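Local atomic coordinates of alpha-rhamnosidase (PDB entry 6I60), a protein that probably hydrolyses terminal non-reducing alpha-L-rhamnose residues from alpha-L-rhamnosides, as a glycoside hydrolase of bacterial origin. Residues A[466-479]-A[825-837]. Sequence-based numbering, arbitrary orientation.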
ATOM      1  N   GLY A 466       4.766  11.523  -3.704  1.00 54.29           N
ATOM      2  CA  GLY A 466       5.104  12.800  -3.101  1.00 50.90           C
ATOM      3  C   GLY A 466       6.507  12.808  -2.541  1.00 55.73           C
ATOM      4  O   GLY A 466       7.026  11.780  -2.096  1.00 56.65           O
ATOM      5  N   GLU A 467       7.126  13.985  -2.574  1.00 54.12           N
ATOM      6  CA  GLU A 467       8.398  14.240  -1.918  1.00 52.41           C
ATOM      7  C   GLU A 467       8.177  15.153  -0.719  1.00 53.60           C
ATOM      8  O   GLU A 467       7.170  15.861  -0.627  1.00 50.63           O
ATOM      9  CB  GLU A 467       9.405  14.885  -2.879  1.00 44.95           C
ATOM     10  CG  GLU A 467       9.704  14.071  -4.125  1.00 62.89           C
ATOM     11  CD  GLU A 467      10.363  14.898  -5.219  1.00 73.34           C
ATOM     12  OE1 GLU A 467      10.148  16.130  -5.256  1.00 70.51           O
ATOM     13  OE2 GLU A 467      11.096  14.316  -6.045  1.00 76.22           O
ATOM     14  N   PHE A 468       9.134  15.128   0.209  1.00 51.51           N
ATOM     15  CA  PHE A 468       9.104  16.036   1.350  1.00 48.41           C
ATOM     16  C   PHE A 468      10.515  16.221   1.881  1.00 53.04           C
ATOM     17  O   PHE A 468      11.252  15.244   2.043  1.00 56.58           O
ATOM     18  CB  PHE A 468       8.192  15.520   2.465  1.00 44.63           C
ATOM     19  CG  PHE A 468       8.318  16.295   3.745  1.00 50.96           C
ATOM     20  CD1 PHE A 468       7.745  17.551   3.868  1.00 54.14           C
ATOM     21  CD2 PHE A 468       9.024  15.779   4.820  1.00 50.71           C
ATOM     22  CE1 PHE A 468       7.863  18.273   5.040  1.00 42.97           C
ATOM     23  CE2 PHE A 468       9.147  16.498   5.994  1.00 46.54           C
ATOM     24  CZ  PHE A 468       8.565  17.746   6.104  1.00 41.88           C
ATOM     25  N   ILE A 469      10.882  17.471   2.160  1.00 48.35           N
ATOM     26  CA  ILE A 469      12.171  17.797   2.754  1.00 48.43           C
ATOM     27  C   ILE A 469      11.975  18.962   3.716  1.00 53.69           C
ATOM     28  O   ILE A 469      11.146  19.850   3.493  1.00 52.76           O
ATOM     29  CB  ILE A 469      13.242  18.120   1.685  1.00 45.99           C
ATOM     30  CG1 ILE A 469      14.642  18.129   2.309  1.00 51.06           C
ATOM     31  CG2 ILE A 469      12.931  19.436   0.977  1.00 46.93           C
ATOM     32  CD1 ILE A 469      15.769  17.975   1.306  1.00 50.68           C
ATOM     33  N   CYS A 470      12.737  18.940   4.804  1.00 50.69           N
ATOM     34  CA  CYS A 470      12.589  19.900   5.883  1.00 47.85           C
ATOM     35  C   CYS A 470      13.923  20.576   6.158  1.00 53.15           C
ATOM     36  O   CYS A 470      14.986  20.085   5.769  1.00 53.13           O
ATOM     37  CB  CYS A 470      12.079  19.218   7.161  1.00 40.14           C
ATOM     38  SG  CYS A 470      11.067  20.252   8.216  1.00 62.99           S
ATOM     39  N   SER A 471      13.852  21.724   6.833  1.00 51.10           N
ATOM     40  CA  SER A 471      15.053  22.342   7.378  1.00 48.84           C
ATOM     41  C   SER A 471      15.568  21.586   8.598  1.00 49.52           C
ATOM     42  O   SER A 471      16.754  21.697   8.928  1.00 47.88           O
ATOM     43  CB  SER A 471      14.776  23.804   7.730  1.00 46.28           C
ATOM     44  OG  SER A 471      15.535  24.222   8.851  1.00 55.74           O
ATOM     45  N   ASN A 472      14.705  20.823   9.261  1.00 48.44           N
ATOM     46  CA  ASN A 472      15.084  19.997  10.401  1.00 50.79           C
ATOM     47  C   ASN A 472      15.518  18.628   9.886  1.00 50.70           C
ATOM     48  O   ASN A 472      14.740  17.936   9.221  1.00 53.81           O
ATOM     49  CB  ASN A 472      13.910  19.879  11.377  1.00 49.58           C
ATOM     50  CG  ASN A 472      14.213  18.993  12.575  1.00 46.99           C
ATOM     51  OD1 ASN A 472      14.374  17.781  12.442  1.00 50.95           O
ATOM     52  ND2 ASN A 472      14.265  19.595  13.757  1.00 46.52           N
ATOM     53  N   GLU A 473      16.761  18.241  10.188  1.00 50.56           N
ATOM     54  CA  GLU A 473      17.277  16.972   9.683  1.00 47.39           C
ATOM     55  C   GLU A 473      16.725  15.781  10.454  1.00 42.65           C
ATOM     56  O   GLU A 473      16.585  14.693   9.884  1.00 41.72           O
ATOM     57  CB  GLU A 473      18.806  16.964   9.728  1.00 48.62           C
ATOM     58  CG  GLU A 473      19.448  15.782   9.009  1.00 51.67           C
ATOM     59  CD  GLU A 473      19.142  15.758   7.519  1.00 58.11           C
ATOM     60  OE1 GLU A 473      19.212  14.664   6.917  1.00 60.46           O
ATOM     61  OE2 GLU A 473      18.836  16.827   6.950  1.00 54.02           O
ATOM     62  N   LEU A 474      16.410  15.961  11.738  1.00 45.09           N
ATOM     63  CA  LEU A 474      15.800  14.877  12.503  1.00 49.92           C
ATOM     64  C   LEU A 474      14.436  14.507  11.933  1.00 51.68           C
ATOM     65  O   LEU A 474      14.082  13.324  11.866  1.00 47.68           O
ATOM     66  CB  LEU A 474      15.679  15.274  13.975  1.00 47.91           C
ATOM     67  CG  LEU A 474      14.780  14.400  14.853  1.00 49.03           C
ATOM     68  CD1 LEU A 474      15.420  13.043  15.094  1.00 53.11           C
ATOM     69  CD2 LEU A 474      14.481  15.090  16.172  1.00 50.46           C
ATOM     70  N   ILE A 475      13.661  15.508  11.508  1.00 52.46           N
ATOM     71  CA  ILE A 475      12.385  15.236  10.851  1.00 53.03           C
ATOM     72  C   ILE A 475      12.611  14.519   9.526  1.00 50.13           C
ATOM     73  O   ILE A 475      11.871  13.593   9.170  1.00 47.93           O
ATOM     74  CB  ILE A 475      11.595  16.546  10.666  1.00 49.17           C
ATOM     75  CG1 ILE A 475      11.158  17.100  12.022  1.00 45.85           C
ATOM     76  CG2 ILE A 475      10.384  16.328   9.777  1.00 41.62           C
ATOM     77  CD1 ILE A 475      10.387  18.396  11.929  1.00 49.38           C
ATOM     78  N   ASN A 476      13.643  14.925   8.780  1.00 49.56           N
ATOM     79  CA  ASN A 476      13.970  14.245   7.530  1.00 46.53           C
ATOM     80  C   ASN A 476      14.347  12.788   7.775  1.00 51.37           C
ATOM     81  O   ASN A 476      14.011  11.908   6.973  1.00 53.43           O
ATOM     82  CB  ASN A 476      15.106  14.978   6.814  1.00 40.22           C
ATOM     83  CG  ASN A 476      14.707  16.366   6.358  1.00 43.33           C
ATOM     84  OD1 ASN A 476      13.539  16.629   6.083  1.00 45.11           O
ATOM     85  ND2 ASN A 476      15.682  17.263   6.273  1.00 46.61           N
ATOM     86  N   LYS A 477      15.048  12.512   8.879  1.00 46.33           N
ATOM     87  CA  LYS A 477      15.407  11.134   9.195  1.00 43.88           C
ATOM     88  C   LYS A 477      14.180  10.328   9.608  1.00 48.75           C
ATOM     89  O   LYS A 477      14.049   9.157   9.238  1.00 48.03           O
ATOM     90  CB  LYS A 477      16.470  11.106  10.291  1.00 49.79           C
ATOM     91  CG  LYS A 477      17.809  11.699   9.874  1.00 54.41           C
ATOM     92  CD  LYS A 477      18.562  10.774   8.928  1.00 65.64           C
ATOM     93  CE  LYS A 477      19.768  11.468   8.306  1.00 62.66           C
ATOM     94  NZ  LYS A 477      20.279  10.745   7.104  1.00 42.58           N
ATOM     95  N   ILE A 478      13.274  10.936  10.377  1.00 49.26           N
ATOM     96  CA  ILE A 478      12.013  10.271  10.698  1.00 48.96           C
ATOM     97  C   ILE A 478      11.217  10.016   9.427  1.00 50.87           C
ATOM     98  O   ILE A 478      10.674   8.923   9.221  1.00 46.90           O
ATOM     99  CB  ILE A 478      11.208  11.105  11.713  1.00 52.58           C
ATOM    100  CG1 ILE A 478      11.970  11.227  13.034  1.00 50.13           C
ATOM    101  CG2 ILE A 478       9.834  10.487  11.950  1.00 45.85           C
ATOM    102  CD1 ILE A 478      11.574  12.434  13.853  1.00 43.63           C
ATOM    103  N   HIS A 479      11.148  11.018   8.546  1.00 49.31           N
ATOM    104  CA  HIS A 479      10.466  10.846   7.269  1.00 44.94           C
ATOM    105  C   HIS A 479      11.129   9.756   6.434  1.00 51.56           C
ATOM    106  O   HIS A 479      10.447   9.000   5.730  1.00 53.46           O
ATOM    107  CB  HIS A 479      10.443  12.176   6.513  1.00 49.36           C
ATOM    108  CG  HIS A 479       9.983  12.063   5.093  1.00 48.16           C
ATOM    109  ND1 HIS A 479       8.772  11.503   4.745  1.00 46.57           N
ATOM    110  CD2 HIS A 479      10.568  12.444   3.934  1.00 46.54           C
ATOM    111  CE1 HIS A 479       8.634  11.540   3.432  1.00 46.12           C
ATOM    112  NE2 HIS A 479       9.710  12.106   2.916  1.00 43.72           N
ATOM    113  N   SER A 825       1.975   7.347  11.146  1.00 51.32           N
ATOM    114  CA  SER A 825       1.006   8.360  10.746  1.00 47.83           C
ATOM    115  C   SER A 825       1.538   9.782  10.874  1.00 44.69           C
ATOM    116  O   SER A 825       0.891  10.711  10.380  1.00 43.92           O
ATOM    117  CB  SER A 825      -0.271   8.218  11.575  1.00 48.70           C
ATOM    118  OG  SER A 825       0.024   7.893  12.922  1.00 53.60           O
ATOM    119  N   VAL A 826       2.691   9.975  11.517  1.00 43.44           N
ATOM    120  CA  VAL A 826       3.223  11.321  11.691  1.00 49.02           C
ATOM    121  C   VAL A 826       3.708  11.887  10.365  1.00 50.18           C
ATOM    122  O   VAL A 826       3.753  13.110  10.182  1.00 49.30           O
ATOM    123  CB  VAL A 826       4.339  11.310  12.751  1.00 46.20           C
ATOM    124  CG1 VAL A 826       4.880  12.711  12.989  1.00 41.25           C
ATOM    125  CG2 VAL A 826       3.807  10.732  14.037  1.00 53.86           C
ATOM    126  N   ASP A 827       4.065  11.019   9.414  1.00 53.38           N
ATOM    127  CA  ASP A 827       4.519  11.502   8.116  1.00 49.62           C
ATOM    128  C   ASP A 827       3.428  12.280   7.395  1.00 46.01           C
ATOM    129  O   ASP A 827       3.730  13.181   6.604  1.00 47.58           O
ATOM    130  CB  ASP A 827       4.997  10.337   7.254  1.00 52.13           C
ATOM    131  CG  ASP A 827       6.088  10.744   6.289  1.00 56.80           C
ATOM    132  OD1 ASP A 827       7.154  11.198   6.759  1.00 57.12           O
ATOM    133  OD2 ASP A 827       5.876  10.621   5.063  1.00 50.03           O
ATOM    134  N   ALA A 828       2.160  11.952   7.651  1.00 49.11           N
ATOM    135  CA  ALA A 828       1.072  12.750   7.098  1.00 52.60           C
ATOM    136  C   ALA A 828       1.055  14.152   7.690  1.00 47.23           C
ATOM    137  O   ALA A 828       0.696  15.112   7.001  1.00 46.25           O
ATOM    138  CB  ALA A 828      -0.268  12.054   7.336  1.00 47.90           C
ATOM    139  N   TRP A 829       1.443  14.288   8.960  1.00 50.91           N
ATOM    140  CA  TRP A 829       1.511  15.606   9.578  1.00 48.96           C
ATOM    141  C   TRP A 829       2.598  16.465   8.945  1.00 52.14           C
ATOM    142  O   TRP A 829       2.450  17.691   8.866  1.00 55.60           O
ATOM    143  CB  TRP A 829       1.743  15.464  11.083  1.00 48.13           C
ATOM    144  CG  TRP A 829       1.657  16.752  11.837  1.00 45.73           C
ATOM    145  CD1 TRP A 829       0.538  17.496  12.065  1.00 44.98           C
ATOM    146  CD2 TRP A 829       2.738  17.449  12.468  1.00 48.62           C
ATOM    147  NE1 TRP A 829       0.853  18.615  12.796  1.00 51.08           N
ATOM    148  CE2 TRP A 829       2.198  18.609  13.058  1.00 53.22           C
ATOM    149  CE3 TRP A 829       4.110  17.205  12.590  1.00 49.46           C
ATOM    150  CZ2 TRP A 829       2.981  19.523  13.759  1.00 54.38           C
ATOM    151  CZ3 TRP A 829       4.885  18.114  13.290  1.00 52.73           C
ATOM    152  CH2 TRP A 829       4.319  19.259  13.865  1.00 51.31           C
ATOM    153  N   PHE A 830       3.690  15.847   8.487  1.00 45.28           N
ATOM    154  CA  PHE A 830       4.756  16.609   7.844  1.00 50.38           C
ATOM    155  C   PHE A 830       4.278  17.233   6.538  1.00 51.62           C
ATOM    156  O   PHE A 830       4.674  18.355   6.199  1.00 50.04           O
ATOM    157  CB  PHE A 830       5.966  15.711   7.588  1.00 41.67           C
ATOM    158  CG  PHE A 830       6.573  15.135   8.834  1.00 43.44           C
ATOM    159  CD1 PHE A 830       6.479  15.806  10.043  1.00 45.84           C
ATOM    160  CD2 PHE A 830       7.244  13.924   8.794  1.00 47.06           C
ATOM    161  CE1 PHE A 830       7.043  15.278  11.189  1.00 40.49           C
ATOM    162  CE2 PHE A 830       7.808  13.389   9.936  1.00 45.58           C
ATOM    163  CZ  PHE A 830       7.708  14.067  11.136  1.00 45.09           C
ATOM    164  N   TYR A 831       3.428  16.524   5.795  1.00 50.63           N
ATOM    165  CA  TYR A 831       2.938  17.033   4.519  1.00 49.55           C
ATOM    166  C   TYR A 831       1.889  18.122   4.715  1.00 52.12           C
ATOM    167  O   TYR A 831       1.968  19.189   4.096  1.00 51.75           O
ATOM    168  CB  TYR A 831       2.356  15.888   3.687  1.00 48.90           C
ATOM    169  CG  TYR A 831       3.377  15.032   2.974  1.00 48.56           C
ATOM    170  CD1 TYR A 831       3.939  13.927   3.595  1.00 45.95           C
ATOM    171  CD2 TYR A 831       3.765  15.319   1.672  1.00 48.48           C
ATOM    172  CE1 TYR A 831       4.867  13.135   2.944  1.00 43.35           C
ATOM    173  CE2 TYR A 831       4.693  14.533   1.012  1.00 46.00           C
ATOM    174  CZ  TYR A 831       5.239  13.443   1.654  1.00 42.10           C
ATOM    175  OH  TYR A 831       6.161  12.658   1.004  1.00 46.09           O
ATOM    176  N   ARG A 832       0.902  17.869   5.580  1.00 51.08           N
ATOM    177  CA  ARG A 832      -0.269  18.734   5.665  1.00 43.76           C
ATOM    178  C   ARG A 832      -0.035  19.970   6.527  1.00 55.60           C
ATOM    179  O   ARG A 832      -0.693  20.995   6.314  1.00 60.47           O
ATOM    180  CB  ARG A 832      -1.462  17.947   6.214  1.00 51.24           C
ATOM    181  CG  ARG A 832      -1.764  16.654   5.470  1.00 50.05           C
ATOM    182  CD  ARG A 832      -2.954  15.914   6.078  1.00 45.69           C
ATOM    183  NE  ARG A 832      -3.187  16.286   7.472  1.00 59.40           N
ATOM    184  CZ  ARG A 832      -4.284  16.896   7.912  1.00 70.91           C
ATOM    185  NH1 ARG A 832      -5.261  17.207   7.069  1.00 62.83           N
ATOM    186  NH2 ARG A 832      -4.405  17.199   9.199  1.00 64.32           N
ATOM    187  N   VAL A 833       0.873  19.906   7.500  1.00 53.18           N
ATOM    188  CA  VAL A 833       1.074  20.990   8.460  1.00 47.99           C
ATOM    189  C   VAL A 833       2.439  21.653   8.279  1.00 52.54           C
ATOM    190  O   VAL A 833       2.523  22.852   8.006  1.00 52.56           O
ATOM    191  CB  VAL A 833       0.876  20.493   9.910  1.00 48.02           C
ATOM    192  CG1 VAL A 833       1.336  21.547  10.905  1.00 50.22           C
ATOM    193  CG2 VAL A 833      -0.581  20.139  10.141  1.00 46.67           C
ATOM    194  N   ILE A 834       3.522  20.888   8.433  1.00 52.35           N
ATOM    195  CA  ILE A 834       4.864  21.461   8.334  1.00 47.56           C
ATOM    196  C   ILE A 834       5.088  22.041   6.943  1.00 47.81           C
ATOM    197  O   ILE A 834       5.405  23.225   6.784  1.00 54.38           O
ATOM    198  CB  ILE A 834       5.931  20.411   8.687  1.00 51.82           C
ATOM    199  CG1 ILE A 834       5.899  20.113  10.188  1.00 52.72           C
ATOM    200  CG2 ILE A 834       7.316  20.886   8.263  1.00 46.71           C
ATOM    201  CD1 ILE A 834       7.058  19.276  10.668  1.00 53.32           C
ATOM    202  N   ALA A 835       4.924  21.212   5.912  1.00 54.70           N
ATOM    203  CA  ALA A 835       4.934  21.720   4.545  1.00 51.57           C
ATOM    204  C   ALA A 835       3.706  22.583   4.286  1.00 54.27           C
ATOM    205  O   ALA A 835       3.821  23.762   3.928  1.00 48.80           O
ATOM    206  CB  ALA A 835       5.005  20.557   3.557  1.00 48.05           C
ATOM    207  N   GLY A 836       2.517  22.010   4.465  1.00 54.39           N
ATOM    208  CA  GLY A 836       1.296  22.787   4.465  1.00 53.19           C
ATOM    209  C   GLY A 836       0.403  22.624   3.251  1.00 52.32           C
ATOM    210  O   GLY A 836      -0.200  23.600   2.798  1.00 59.24           O
ATOM    211  N   VAL A 837       0.298  21.411   2.717  1.00 42.46           N
ATOM    212  CA  VAL A 837      -0.586  21.127   1.592  1.00 51.76           C
ATOM    213  C   VAL A 837      -1.569  20.044   2.021  1.00 49.17           C
ATOM    214  O   VAL A 837      -1.166  18.923   2.354  1.00 49.54           O
ATOM    215  CB  VAL A 837       0.194  20.717   0.331  1.00 48.25           C
ATOM    216  CG1 VAL A 837       1.247  19.660   0.649  1.00 43.37           C
ATOM    217  CG2 VAL A 837      -0.763  20.233  -0.748  1.00 51.30           C
TER
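Phe468, on the strand 466-470, lays its ring against the helix 826-835, and CB of Phe830 sits over one face, 3.9 Å from the Phe468 ring centroid. With CG anti to the backbone N (chi1 170°), the ring is carried across the helix, where Ala835 CB and Ile834 CG2 meet its edge; the small alanine lets this edge come near the helix backbone. The rings of Phe468 and Phe830 are nearly parallel, at 9°, but slid so far apart that they barely overlap. CB of Phe468 in turn lies over a face of Tyr831, 3.7 Å from Tyr831 CZ. Cutting Phe468 back to an alanine is likely to open a gap between strand and helix, leaving Phe830 CB and Ala835 CB without their aromatic partner.

The first turns of helix 473-488 bring branched side chains to the same core. Ile475 CG2 stands almost squarely over the centre of the Phe830 ring, 3.7 Å from its centroid, while Ile478 CG2 meets the ring edge. Beta-branching lets Ile475 serve two partners, for its CD1 touches Ile834 CD1 tip to tip at 3.7 Å; from the strand, Cys470 SG packs on Ile834 CG2.

One polar link is buried here: His479 ND1 donates to Asp827 OD1 at 2.6 Å, on the syn lone pair of that oxygen, with ring and carboxylate only 7° from coplanar. The nearby carboxylate would probably favour a protonated imidazole. Asn520 of helix 514-520 binds both Asp827 OD2 and Tyr831 OH, so tyrosine serves by face and hydroxyl alike.

The contact ties together the two ends of the helical 6-hairpin glycosidase domain, its first helix and its last. Strand 466-470 is the edge strand beside 859-866 in an antiparallel sheet, and helix 777-784 packs on Ile475.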